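Local coordinates for protein enterotoxin type A (Staphylococcus aureus, PDB 1DYQ) that acts as a superantigen, binding MHC class II, partly through a zinc ion, and T-cell receptors to activate T cells, and also causes staphylococcal food poisoning, at residues 154-159 and 185-190; 195-200 and 212-217. The protein carries 3 engineered substitutions. One frame throughout, in Å; residues are numbered along the deposited sequence.

Contact 1: residues 154-159 and 185-190; sequences QELDLQ and IVFHTS. With ZN (zinc ion), chain B.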
loop_
_atom_site.group_PDB
_atom_site.type_symbol
_atom_site.label_atom_id
_atom_site.label_comp_id
_atom_site.label_asym_id
_atom_site.label_seq_id
_atom_site.Cartn_x
_atom_site.Cartn_y
_atom_site.Cartn_z
ATOM N N GLN A 154 -0.426 -3.867 1.747
ATOM C CA GLN A 154 -0.432 -2.862 0.709
ATOM C C GLN A 154 -1.748 -2.736 -0.008
ATOM O O GLN A 154 -2.280 -1.630 -0.177
ATOM C CB GLN A 154 0.730 -3.116 -0.313
ATOM C CG GLN A 154 0.666 -2.183 -1.502
ATOM C CD GLN A 154 1.936 -2.204 -2.393
ATOM O OE1 GLN A 154 2.080 -1.273 -3.192
ATOM N NE2 GLN A 154 2.703 -3.238 -2.265
ATOM N N GLU A 155 -2.369 -3.838 -0.437
ATOM C CA GLU A 155 -3.640 -3.805 -1.132
ATOM C C GLU A 155 -4.733 -3.112 -0.287
ATOM O O GLU A 155 -5.521 -2.368 -0.820
ATOM C CB GLU A 155 -4.092 -5.198 -1.556
ATOM C CG GLU A 155 -5.482 -5.267 -2.144
ATOM C CD GLU A 155 -5.843 -6.601 -2.738
ATOM O OE1 GLU A 155 -4.933 -7.398 -3.072
ATOM O OE2 GLU A 155 -7.063 -6.888 -2.870
ATOM N N LEU A 156 -4.738 -3.448 0.995
ATOM C CA LEU A 156 -5.746 -2.867 1.902
ATOM C C LEU A 156 -5.435 -1.412 2.223
ATOM O O LEU A 156 -6.376 -0.581 2.187
ATOM C CB LEU A 156 -5.775 -3.650 3.220
ATOM C CG LEU A 156 -6.079 -5.154 3.085
ATOM C CD1 LEU A 156 -6.044 -5.785 4.466
ATOM C CD2 LEU A 156 -7.397 -5.390 2.381
ATOM N N ASP A 157 -4.184 -1.075 2.435
ATOM C CA ASP A 157 -3.795 0.296 2.796
ATOM C C ASP A 157 -3.972 1.250 1.646
ATOM O O ASP A 157 -4.452 2.375 1.816
ATOM C CB ASP A 157 -2.344 0.244 3.302
ATOM C CG ASP A 157 -1.915 1.452 4.099
ATOM O OD1 ASP A 157 -2.809 2.170 4.631
ATOM O OD2 ASP A 157 -0.696 1.705 4.211
ATOM N N LEU A 158 -3.677 0.837 0.401
ATOM C CA LEU A 158 -3.935 1.700 -0.753
ATOM C C LEU A 158 -5.419 2.047 -0.837
ATOM O O LEU A 158 -5.798 3.189 -1.103
ATOM C CB LEU A 158 -3.466 0.996 -2.039
ATOM C CG LEU A 158 -1.939 0.925 -2.201
ATOM C CD1 LEU A 158 -1.616 -0.007 -3.401
ATOM C CD2 LEU A 158 -1.367 2.317 -2.441
ATOM N N GLN A 159 -6.284 1.041 -0.638
ATOM C CA GLN A 159 -7.713 1.296 -0.753
ATOM C C GLN A 159 -8.174 2.205 0.398
ATOM O O GLN A 159 -8.922 3.154 0.098
ATOM C CB GLN A 159 -8.540 0.029 -0.756
ATOM C CG GLN A 159 -8.346 -0.867 -1.984
ATOM C CD GLN A 159 -9.164 -2.162 -1.771
ATOM O OE1 GLN A 159 -10.381 -2.110 -1.891
ATOM N NE2 GLN A 159 -8.460 -3.232 -1.516
ATOM N N ILE A 185 -3.715 3.979 11.238
ATOM C CA ILE A 185 -4.509 2.908 10.625
ATOM C C ILE A 185 -3.998 1.558 11.131
ATOM O O ILE A 185 -2.808 1.349 11.316
ATOM C CB ILE A 185 -4.476 2.943 9.092
ATOM C CG1 ILE A 185 -5.370 1.832 8.500
ATOM C CG2 ILE A 185 -3.047 2.796 8.575
ATOM C CD1 ILE A 185 -5.756 2.112 7.042
ATOM N N VAL A 186 -4.951 0.720 11.527
ATOM C CA VAL A 186 -4.653 -0.593 12.083
ATOM C C VAL A 186 -5.404 -1.669 11.290
ATOM O O VAL A 186 -6.593 -1.607 11.035
ATOM C CB VAL A 186 -5.102 -0.668 13.562
ATOM C CG1 VAL A 186 -4.786 -2.018 14.173
ATOM C CG2 VAL A 186 -4.465 0.449 14.380
ATOM N N PHE A 187 -4.619 -2.689 10.903
ATOM C CA PHE A 187 -5.145 -3.838 10.168
ATOM C C PHE A 187 -5.297 -4.985 11.178
ATOM O O PHE A 187 -4.386 -5.641 11.599
ATOM C CB PHE A 187 -4.154 -4.205 9.032
ATOM C CG PHE A 187 -3.956 -3.034 8.079
ATOM C CD1 PHE A 187 -4.798 -2.789 7.059
ATOM C CD2 PHE A 187 -2.868 -2.170 8.325
ATOM C CE1 PHE A 187 -4.656 -1.674 6.224
ATOM C CE2 PHE A 187 -2.725 -1.035 7.504
ATOM C CZ PHE A 187 -3.592 -0.809 6.482
ATOM N N HIS A 188 -6.556 -5.021 11.706
ATOM C CA HIS A 188 -6.822 -5.817 12.897
ATOM C C HIS A 188 -7.261 -7.233 12.566
ATOM O O HIS A 188 -8.404 -7.497 12.261
ATOM C CB HIS A 188 -7.896 -5.135 13.760
ATOM C CG HIS A 188 -7.867 -5.646 15.188
ATOM N ND1 HIS A 188 -8.573 -4.945 16.138
ATOM C CD2 HIS A 188 -7.260 -6.618 15.841
ATOM C CE1 HIS A 188 -8.463 -5.500 17.323
ATOM N NE2 HIS A 188 -7.646 -6.545 17.171
ATOM N N THR A 189 -6.300 -8.153 12.630
ATOM C CA THR A 189 -6.527 -9.547 12.300
ATOM C C THR A 189 -7.011 -10.356 13.495
ATOM O O THR A 189 -6.784 -9.950 14.633
ATOM C CB THR A 189 -5.182 -10.166 11.799
ATOM O OG1 THR A 189 -4.131 -9.641 12.650
ATOM C CG2 THR A 189 -4.909 -9.711 10.379
ATOM N N SER A 190 -7.620 -11.503 13.235
ATOM C CA SER A 190 -8.086 -12.418 14.265
ATOM C C SER A 190 -6.896 -12.965 15.069
ATOM O O SER A 190 -6.896 -12.940 16.292
ATOM C CB SER A 190 -8.809 -13.614 13.614
ATOM O OG SER A 190 -10.040 -13.226 13.051
HETATM ZN ZN ZN B . -10.114 -3.355 15.665
#

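Contact 2: residues 195-200 and 212-217; sequences VNYDLF and RIYRDN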
loop_
_atom_site.group_PDB
_atom_site.type_symbol
_atom_site.label_atom_id
_atom_site.label_comp_id
_atom_site.label_asym_id
_atom_site.label_seq_id
_atom_site.Cartn_x
_atom_site.Cartn_y
_atom_site.Cartn_z
ATOM N N VAL A 195 -0.864 -5.056 12.243
ATOM C CA VAL A 195 0.003 -4.061 11.621
ATOM C C VAL A 195 -0.629 -2.680 11.804
ATOM O O VAL A 195 -1.835 -2.513 11.643
ATOM C CB VAL A 195 0.138 -4.330 10.101
ATOM C CG1 VAL A 195 0.959 -3.240 9.456
ATOM C CG2 VAL A 195 0.799 -5.706 9.915
ATOM N N ASN A 196 0.211 -1.725 12.230
ATOM C CA ASN A 196 -0.347 -0.352 12.291
ATOM C C ASN A 196 0.647 0.618 11.681
ATOM O O ASN A 196 1.850 0.475 11.829
ATOM C CB ASN A 196 -0.893 0.045 13.590
ATOM C CG ASN A 196 -0.199 -0.559 14.788
ATOM O OD1 ASN A 196 -0.706 -1.553 15.341
ATOM N ND2 ASN A 196 0.921 0.019 15.126
ATOM N N TYR A 197 0.080 1.627 11.034
ATOM C CA TYR A 197 0.913 2.640 10.407
ATOM C C TYR A 197 0.447 4.039 10.853
ATOM O O TYR A 197 -0.762 4.293 10.851
ATOM C CB TYR A 197 0.782 2.617 8.880
ATOM C CG TYR A 197 1.328 1.382 8.206
ATOM C CD1 TYR A 197 2.560 0.861 8.526
ATOM C CD2 TYR A 197 0.611 0.794 7.168
ATOM C CE1 TYR A 197 3.034 -0.288 7.905
ATOM C CE2 TYR A 197 1.079 -0.325 6.514
ATOM C CZ TYR A 197 2.307 -0.842 6.872
ATOM O OH TYR A 197 2.785 -1.973 6.250
ATOM N N ASP A 198 1.412 4.869 11.114
ATOM C CA ASP A 198 1.109 6.317 11.353
ATOM C C ASP A 198 0.912 6.951 9.996
ATOM O O ASP A 198 1.772 6.882 9.109
ATOM C CB ASP A 198 2.271 6.892 12.149
ATOM C CG ASP A 198 2.161 8.392 12.388
ATOM O OD1 ASP A 198 1.354 9.022 11.730
ATOM O OD2 ASP A 198 2.913 8.871 13.274
ATOM N N LEU A 199 -0.261 7.565 9.767
ATOM C CA LEU A 199 -0.582 8.112 8.459
ATOM C C LEU A 199 0.320 9.282 8.101
ATOM O O LEU A 199 0.360 9.609 6.903
ATOM C CB LEU A 199 -2.064 8.514 8.395
ATOM C CG LEU A 199 -3.055 7.359 8.545
ATOM C CD1 LEU A 199 -4.498 7.911 8.649
ATOM C CD2 LEU A 199 -2.994 6.431 7.333
ATOM N N PHE A 200 0.966 9.904 9.057
ATOM C CA PHE A 200 1.911 10.991 8.827
ATOM C C PHE A 200 3.303 10.654 9.314
ATOM O O PHE A 200 4.143 11.536 9.546
ATOM C CB PHE A 200 1.415 12.278 9.528
ATOM C CG PHE A 200 0.123 12.775 8.975
ATOM C CD1 PHE A 200 0.083 13.454 7.758
ATOM C CD2 PHE A 200 -1.097 12.514 9.595
ATOM C CE1 PHE A 200 -1.082 13.930 7.235
ATOM C CE2 PHE A 200 -2.280 12.990 9.075
ATOM C CZ PHE A 200 -2.286 13.702 7.885
ATOM N N ARG A 212 8.426 2.142 0.691
ATOM C CA ARG A 212 9.353 1.063 1.099
ATOM C C ARG A 212 8.806 0.280 2.272
ATOM O O ARG A 212 9.145 -0.885 2.469
ATOM C CB ARG A 212 10.725 1.666 1.416
ATOM C CG ARG A 212 11.730 0.647 1.905
ATOM C CD ARG A 212 13.137 1.261 1.893
ATOM N NE ARG A 212 14.021 0.447 2.718
ATOM C CZ ARG A 212 15.350 0.449 2.569
ATOM N NH1 ARG A 212 15.866 1.135 1.573
ATOM N NH2 ARG A 212 16.055 -0.293 3.393
ATOM N N ILE A 213 7.834 0.846 3.018
ATOM C CA ILE A 213 7.172 0.102 4.075
ATOM C C ILE A 213 6.515 -1.169 3.532
ATOM O O ILE A 213 6.302 -2.109 4.308
ATOM C CB ILE A 213 6.083 0.922 4.801
ATOM C CG1 ILE A 213 5.131 1.599 3.835
ATOM C CG2 ILE A 213 6.742 1.916 5.754
ATOM C CD1 ILE A 213 3.891 2.187 4.517
ATOM N N TYR A 214 6.198 -1.236 2.240
ATOM C CA TYR A 214 5.548 -2.391 1.661
ATOM C C TYR A 214 6.547 -3.415 1.101
ATOM O O TYR A 214 6.138 -4.493 0.674
ATOM C CB TYR A 214 4.589 -1.998 0.570
ATOM C CG TYR A 214 3.480 -1.024 0.934
ATOM C CD1 TYR A 214 2.934 -1.061 2.222
ATOM C CD2 TYR A 214 3.053 -0.079 0.053
ATOM C CE1 TYR A 214 1.904 -0.156 2.535
ATOM C CE2 TYR A 214 2.024 0.816 0.348
ATOM C CZ TYR A 214 1.475 0.737 1.642
ATOM O OH TYR A 214 0.527 1.702 1.941
ATOM N N ARG A 215 7.831 -3.117 1.194
ATOM C CA ARG A 215 8.858 -4.014 0.634
ATOM C C ARG A 215 8.993 -5.294 1.370
ATOM O O ARG A 215 9.590 -6.277 0.858
ATOM C CB ARG A 215 10.189 -3.242 0.542
ATOM C CG ARG A 215 11.175 -3.921 -0.455
ATOM C CD ARG A 215 12.443 -3.064 -0.556
ATOM N NE ARG A 215 13.327 -3.270 0.560
ATOM C CZ ARG A 215 14.603 -2.853 0.649
ATOM N NH1 ARG A 215 15.102 -2.127 -0.346
ATOM N NH2 ARG A 215 15.298 -3.123 1.718
ATOM N N ASP A 216 8.490 -5.409 2.608
ATOM C CA ASP A 216 8.429 -6.690 3.284
ATOM C C ASP A 216 7.379 -7.641 2.715
ATOM O O ASP A 216 7.313 -8.808 3.129
ATOM C CB ASP A 216 8.181 -6.461 4.778
ATOM C CG ASP A 216 6.877 -5.802 5.128
ATOM O OD1 ASP A 216 6.050 -5.366 4.325
ATOM O OD2 ASP A 216 6.649 -5.682 6.397
ATOM N N ASN A 217 6.523 -7.162 1.810
ATOM C CA ASN A 217 5.439 -7.955 1.262
ATOM C C ASN A 217 4.650 -8.658 2.368
ATOM O O ASN A 217 4.240 -9.793 2.267
ATOM C CB ASN A 217 5.968 -9.001 0.246
ATOM C CG ASN A 217 4.956 -9.356 -0.798
ATOM O OD1 ASN A 217 4.991 -8.881 -1.939
ATOM N ND2 ASN A 217 3.958 -10.189 -0.486
HETATM O O HOH W 1 5.533 -2.260 6.812
#

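Contact 1: residues 154-159 and 185-190
Ile-185 opens the strand side of this contact by reaching toward helix 153-168, its CD1 lying 3.8 Å from OD1 of Asp-157. That is a van der Waals approach to a carboxylate whose bonds are made elsewhere: OD2 of Asp-157 is hydrogen-bonded to OH of Tyr-214 and salt-bridged to Arg-161, which together should hold the group charged and steady. Phe-187 follows on the same side of the strand. Its CG lies anti to the carbonyl carbon (chi1 -59°), and the ring tip comes down between two consecutive helix residues. CE1 rests 3.8 Å from CB of Leu-156, while CZ meets CB of Asp-157 at 3.6 Å. OD1 of Asp-157 sits in the ring plane at its edge, 3.6 Å from CZ, the carboxylate turned 79° to the ring, an approach that the slightly positive ring edge would be expected to tolerate. His-188 faces away from the helix, and its ND1 binds the zinc ion at 2.3 Å, with His-226 and Asp-228 as the other protein ligands. A helix packed on one face of a mixed sheet, here at 138° to the strand, is the beta-grasp arrangement, with the zinc site for MHC class II on the opposite face.

Contact 2: residues 195-200 and 212-217
Tyr-197 lays its ring beneath the end of Ile-213: the methyl CD1 stands 4.1 Å from the ring centroid and only 8° off the normal, a CH-pi contact over the middle of the face. CG1 of Val-195, from the same strand, covers the opposite face, displaced toward the rim. Ile-213 has CG1 between its backbone N and carbonyl carbon (chi1 49°), a rotamer that carries the chain out over the tyrosine. Tyr-214 approaches differently. The two tyrosines cross obliquely, CE2 of Tyr-197 lying near the plane of the Tyr-214 ring at its edge, 4.1 Å from CE1, with no stacking between them. Tyr-214 is also touched on one face by CG1 of its neighbour Ile-213. At the far end of Tyr-197 the phenol oxygen stops 4.0 Å from O of Ile-213, and a water bridges them, 2.8 Å from OH of Tyr-197 and donating to O of Ile-213 at 2.6 Å. The water lies at the ring edge, in plane. With no direct hydrogen bond between strand and loop, their fit rests on side-chain shape and on a water that serves both phenol and carbonyl; the loop's firmer polar tie runs from the hydroxyl of Tyr-214, hydrogen-bonded to Asp-157 and Tyr-31.

Contact 1 is fully buried in the beta-grasp domain, whereas contact 2 is partly buried, running from buried Tyr-214 to exposed Ile-213. They meet on the same sheet: strands 182-188 and 195-198 are antiparallel neighbours, with N of Phe-187 2.9 Å from O of Val-195 in a probable hydrogen bond. Asp-157 is the shared residue, its OD2 reaching Tyr-214 and also packing 3.4 Å from CD2 of Tyr-197. The chemistry differs: contact 1 packs a phenylalanine on the helix with a carboxylate at its edge, contact 2 combines CH-pi and aromatic packing with a water bridge. Of the two, the strand of contact 1 carries a zinc ligand, His-188, on the side away from the helix.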